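Local coordinates for proline dipeptidase (Streptococcus agalactiae, PDB 3OOO), which probably hydrolyses dipeptides ending in proline as a manganese-dependent enzyme of the peptidase M24B family, of which this chain is the N-terminal domain, at residues E40-L45 with F74-S79; R64-Q67 with P72-G75. All blocks are in the same frame, centred on the assembly; numbering follows the deposited sequence. Where two conformers were deposited one is given.

Contact 1. Residues E40-L45 with F74-S79; sequences ERQMFL and FGYIDS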
loop_
_atom_site.group_PDB
_atom_site.type_symbol
_atom_site.label_atom_id
_atom_site.label_comp_id
_atom_site.label_asym_id
_atom_site.label_seq_id
_atom_site.Cartn_x
_atom_site.Cartn_y
_atom_site.Cartn_z
ATOM N N GLU A 40 3.168 10.010 -5.130
ATOM C CA GLU A 40 4.435 9.504 -4.567
ATOM C C GLU A 40 4.941 10.334 -3.390
ATOM O O GLU A 40 5.661 9.822 -2.522
ATOM C CB GLU A 40 5.529 9.411 -5.641
ATOM C CG GLU A 40 6.829 8.736 -5.174
ATOM C CD GLU A 40 7.920 8.760 -6.225
ATOM O OE1 GLU A 40 7.622 8.459 -7.399
ATOM O OE2 GLU A 40 9.083 9.071 -5.880
ATOM N N ARG A 41 4.594 11.616 -3.383
ATOM C CA ARG A 41 4.975 12.501 -2.287
ATOM C C ARG A 41 4.127 12.182 -1.056
ATOM O O ARG A 41 3.162 11.413 -1.128
ATOM C CB ARG A 41 4.831 13.971 -2.682
ATOM C CG ARG A 41 5.874 14.453 -3.687
ATOM C CD ARG A 41 5.856 15.971 -3.744
ATOM N NE ARG A 41 6.772 16.533 -4.739
ATOM C CZ ARG A 41 6.447 16.776 -6.006
ATOM N NH1 ARG A 41 5.234 16.486 -6.463
ATOM N NH2 ARG A 41 7.353 17.304 -6.820
ATOM N N GLN A 42 4.493 12.778 0.073
ATOM C CA GLN A 42 3.866 12.433 1.344
ATOM C C GLN A 42 2.830 13.436 1.834
ATOM O O GLN A 42 3.054 14.649 1.797
ATOM C CB GLN A 42 4.923 12.269 2.449
ATOM C CG GLN A 42 6.092 11.335 2.136
ATOM C CD GLN A 42 5.660 9.984 1.593
ATOM O OE1 GLN A 42 4.614 9.448 1.972
ATOM N NE2 GLN A 42 6.474 9.424 0.698
HETATM N N MSE A 43 1.705 12.879 2.276
HETATM C CA MSE A 43 0.567 13.523 2.909
HETATM C C MSE A 43 0.237 12.644 4.179
HETATM O O MSE A 43 -0.122 11.498 3.918
HETATM C CB MSE A 43 -0.632 13.454 1.874
HETATM C CG MSE A 43 -1.395 14.779 1.358
HETATM SE SE MSE A 43 -3.130 15.234 2.248
HETATM C CE MSE A 43 -4.104 13.601 1.787
ATOM N N PHE A 44 0.274 13.136 5.418
ATOM C CA PHE A 44 -0.271 12.397 6.552
ATOM C C PHE A 44 -0.982 13.355 7.478
ATOM O O PHE A 44 -0.494 14.462 7.738
ATOM C CB PHE A 44 0.833 11.699 7.356
ATOM C CG PHE A 44 1.612 10.675 6.576
ATOM C CD1 PHE A 44 1.027 9.460 6.200
ATOM C CD2 PHE A 44 2.929 10.926 6.218
ATOM C CE1 PHE A 44 1.754 8.516 5.474
ATOM C CE2 PHE A 44 3.662 9.992 5.491
ATOM C CZ PHE A 44 3.075 8.781 5.118
ATOM N N LEU A 45 -2.117 12.910 8.003
ATOM C CA LEU A 45 -2.793 13.617 9.080
ATOM C C LEU A 45 -2.584 12.825 10.357
ATOM O O LEU A 45 -3.051 11.692 10.476
ATOM C CB LEU A 45 -4.285 13.756 8.776
ATOM C CG LEU A 45 -5.172 14.422 9.834
ATOM C CD1 LEU A 45 -4.793 15.883 10.046
ATOM C CD2 LEU A 45 -6.638 14.305 9.435
ATOM N N PHE A 74 2.708 21.374 8.614
ATOM C CA PHE A 74 4.090 21.529 8.165
ATOM C C PHE A 74 4.327 20.755 6.879
ATOM O O PHE A 74 3.493 19.957 6.465
ATOM C CB PHE A 74 5.117 21.210 9.273
ATOM C CG PHE A 74 5.235 19.751 9.627
ATOM C CD1 PHE A 74 6.429 19.062 9.379
ATOM C CD2 PHE A 74 4.189 19.071 10.246
ATOM C CE1 PHE A 74 6.572 17.716 9.720
ATOM C CE2 PHE A 74 4.318 17.712 10.581
ATOM C CZ PHE A 74 5.514 17.041 10.326
ATOM N N GLY A 75 5.456 21.024 6.238
ATOM C CA GLY A 75 5.725 20.437 4.944
ATOM C C GLY A 75 7.189 20.204 4.679
ATOM O O GLY A 75 8.047 20.490 5.520
ATOM N N TYR A 76 7.464 19.684 3.490
ATOM C CA TYR A 76 8.824 19.398 3.069
ATOM C C TYR A 76 8.995 19.698 1.586
ATOM O O TYR A 76 8.093 19.453 0.792
ATOM C CB TYR A 76 9.190 17.940 3.381
ATOM C CG TYR A 76 8.607 16.914 2.426
ATOM C CD1 TYR A 76 9.429 16.203 1.555
ATOM C CD2 TYR A 76 7.234 16.665 2.387
ATOM C CE1 TYR A 76 8.904 15.259 0.673
ATOM C CE2 TYR A 76 6.698 15.727 1.512
ATOM C CZ TYR A 76 7.538 15.032 0.660
ATOM O OH TYR A 76 7.006 14.112 -0.202
ATOM N N ILE A 77 10.149 20.261 1.239
ATOM C CA ILE A 77 10.521 20.453 -0.159
ATOM C C ILE A 77 11.197 19.182 -0.673
ATOM O O ILE A 77 11.556 18.295 0.107
ATOM C CB ILE A 77 11.402 21.717 -0.384
ATOM C CG1 ILE A 77 12.736 21.630 0.367
ATOM C CG2 ILE A 77 10.638 22.984 0.003
ATOM C CD1 ILE A 77 13.731 22.727 -0.044
ATOM N N ASP A 78 11.363 19.088 -1.988
ATOM C CA ASP A 78 11.797 17.832 -2.601
ATOM C C ASP A 78 13.209 17.388 -2.232
ATOM O O ASP A 78 13.534 16.203 -2.321
ATOM C CB ASP A 78 11.631 17.890 -4.118
ATOM C CG ASP A 78 10.181 17.806 -4.548
ATOM O OD1 ASP A 78 9.331 17.344 -3.749
ATOM O OD2 ASP A 78 9.894 18.189 -5.703
ATOM N N SER A 79 14.040 18.343 -1.832
ATOM C CA SER A 79 15.401 18.046 -1.394
ATOM C C SER A 79 15.470 17.533 0.046
ATOM O O SER A 79 16.534 17.095 0.501
ATOM C CB SER A 79 16.294 19.271 -1.557
ATOM O OG SER A 79 15.811 20.367 -0.810
#
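Arg-41 and Asp-78 meet in a side-on salt bridge, a clear instance of a guanidinium and a carboxylate matched two atoms to two. NE of Arg-41 gives its hydrogen to OD1 of Asp-78 at 2.9 Å, nearly straight at 172°, and NH2 of Arg-41 reaches OD2 of Asp-78, also at 2.9 Å. OD1 accepts through its syn lone pair; OD2 is also met on the syn side, slightly out of the carboxylate plane. The two flat groups lie only 10° apart, so the carboxylate fits the edge of the guanidinium. The arginine chain runs extended from CG to NE and carries the charged end out to its partner.

Deeper in, the phenol of Tyr-76 takes up a backbone donor: N of Gln-42 bonds to OH of Tyr-76 at 2.9 Å, with an angle of 155°. The bond brings CB of Arg-41 to 3.3 Å from the same OH of Tyr-76, while the carbonyl O of Gln-42 lies at the edge of the tyrosine ring, in its plane. The ring also meets that of Phe-56, on strand 54-58, which lies between strands 44-48 and 73-76 in the sheet. O of Arg-41 receives a hydrogen bond from Lys-109.

One peptide N-H is thus satisfied in the interior by a side-chain oxygen. The ion pair's two bonds together fix how the carboxylate is turned against the guanidinium, but it lies at the exposed surface, where solvent would probably screen much of its attraction.

Contact 2. Residues R64-Q67 with P72-G75; sequences RAKQ and PVFG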
loop_
_atom_site.group_PDB
_atom_site.type_symbol
_atom_site.label_atom_id
_atom_site.label_comp_id
_atom_site.label_asym_id
_atom_site.label_seq_id
_atom_site.Cartn_x
_atom_site.Cartn_y
_atom_site.Cartn_z
ATOM N N ARG A 64 -2.200 26.301 1.035
ATOM C CA ARG A 64 -3.575 25.854 0.836
ATOM C C ARG A 64 -4.106 25.079 2.048
ATOM O O ARG A 64 -5.261 25.257 2.456
ATOM C CB ARG A 64 -3.676 25.011 -0.435
ATOM C CG ARG A 64 -5.099 24.667 -0.823
ATOM C CD ARG A 64 -5.184 24.110 -2.238
ATOM N NE ARG A 64 -4.567 22.791 -2.394
ATOM C CZ ARG A 64 -5.212 21.637 -2.241
ATOM N NH1 ARG A 64 -6.497 21.625 -1.904
ATOM N NH2 ARG A 64 -4.571 20.490 -2.425
ATOM N N ALA A 65 -3.264 24.219 2.618
ATOM C CA ALA A 65 -3.644 23.446 3.798
ATOM C C ALA A 65 -3.963 24.353 4.985
ATOM O O ALA A 65 -4.967 24.149 5.673
ATOM C CB ALA A 65 -2.553 22.437 4.157
ATOM N N LYS A 66 -3.123 25.365 5.195
ATOM C CA LYS A 66 -3.297 26.319 6.298
ATOM C C LYS A 66 -4.562 27.162 6.148
ATOM O O LYS A 66 -5.122 27.632 7.143
ATOM C CB LYS A 66 -2.066 27.217 6.429
ATOM C CG LYS A 66 -0.879 26.527 7.076
ATOM C CD LYS A 66 0.281 27.474 7.287
ATOM C CE LYS A 66 1.368 26.798 8.108
ATOM N NZ LYS A 66 2.437 27.744 8.520
ATOM N N GLN A 67 -5.009 27.342 4.908
ATOM C CA GLN A 67 -6.262 28.050 4.636
ATOM C C GLN A 67 -7.475 27.146 4.876
ATOM O O GLN A 67 -8.616 27.624 4.957
ATOM C CB GLN A 67 -6.260 28.585 3.201
ATOM C CG GLN A 67 -5.214 29.671 2.955
ATOM C CD GLN A 67 -5.134 30.092 1.504
ATOM O OE1 GLN A 67 -6.141 30.459 0.893
ATOM N NE2 GLN A 67 -3.929 30.048 0.941
ATOM N N PRO A 72 -2.039 22.720 13.463
ATOM C CA PRO A 72 -0.709 22.869 12.854
ATOM C C PRO A 72 -0.505 22.123 11.538
ATOM O O PRO A 72 -0.980 20.997 11.363
ATOM C CB PRO A 72 0.235 22.322 13.926
ATOM C CG PRO A 72 -0.498 22.567 15.204
ATOM C CD PRO A 72 -1.934 22.296 14.874
ATOM N N VAL A 73 0.197 22.784 10.623
ATOM C CA VAL A 73 0.545 22.228 9.325
ATOM C C VAL A 73 2.042 22.408 9.121
ATOM O O VAL A 73 2.593 23.461 9.443
ATOM C CB VAL A 73 -0.190 22.967 8.175
ATOM C CG1 VAL A 73 0.239 22.437 6.803
ATOM C CG2 VAL A 73 -1.700 22.860 8.330
ATOM N N PHE A 74 2.708 21.374 8.614
ATOM C CA PHE A 74 4.090 21.529 8.165
ATOM C C PHE A 74 4.327 20.755 6.879
ATOM O O PHE A 74 3.493 19.957 6.465
ATOM C CB PHE A 74 5.117 21.210 9.273
ATOM C CG PHE A 74 5.235 19.751 9.627
ATOM C CD1 PHE A 74 6.429 19.062 9.379
ATOM C CD2 PHE A 74 4.189 19.071 10.246
ATOM C CE1 PHE A 74 6.572 17.716 9.720
ATOM C CE2 PHE A 74 4.318 17.712 10.581
ATOM C CZ PHE A 74 5.514 17.041 10.326
ATOM N N GLY A 75 5.456 21.024 6.238
ATOM C CA GLY A 75 5.725 20.437 4.944
ATOM C C GLY A 75 7.189 20.204 4.679
ATOM O O GLY A 75 8.047 20.490 5.520
HETATM O O HOH W 1 4.136 25.700 9.719
#
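Val-73 meets two successive residues of the helix, Ala-65 and Lys-66, and the contact shows how one branched residue can serve a buried and an exposed partner together. The apolar part comes first. CG1 of Val-73 lies 3.8 Å from CB of Ala-65; this branch stands anti to the backbone N (chi1 177°). On the outer side the aliphatic stem of Lys-66 passes obliquely across the valine: CG of Lys-66 lies 3.8 Å from CB of Val-73 and also touches CG2. Toward the sheet, Ala-65 also touches Leu-55 and Val-73 touches Val-57, both of the neighbouring strand 54-58.

The polar part is carried by water. The lysine chain is extended beyond CG, which takes its ammonium past the valine to the carbonyl side of the strand. NZ of Lys-66 donates to a water molecule whose O is 2.9 Å away, and the water donates in turn to O of Val-73, its own oxygen 2.7 Å away. The strand carbonyl and the lysine nitrogen therefore share one bridging molecule, and CE of Lys-66 lies 3.8 Å from O of Val-73.

Helix 62-68 thus packs its alanine onto the edge strand and lays its lysine stem over the solvent-exposed flank of the valine, the arrangement of a beta-alpha-beta crossover, in which strand 54-58, this helix and the parallel strand 73-76 follow one another.

Overall arrangement
Followed from the N terminus, the chain first passes 40-45, whose end enters strand 44-48, then runs through strand 54-58 and helix 62-68 before arriving at strand 73-76. Contact 1 closes this longer loop, with 28 residues between its segments. Contact 2 closes a short one of four residues, from 64-67 to 72-75. Its opening segment lies inside the larger loop, and both contacts end on the same strand, sharing Phe-74 and Gly-75; contact 2 is thus nested within contact 1. Their centres are 11 Å apart. Contact 2 ties the helix to the edge strand, while contact 1 spans strand 54-58 to join strand 73-76 and its following loop to the approach to strand 44-48.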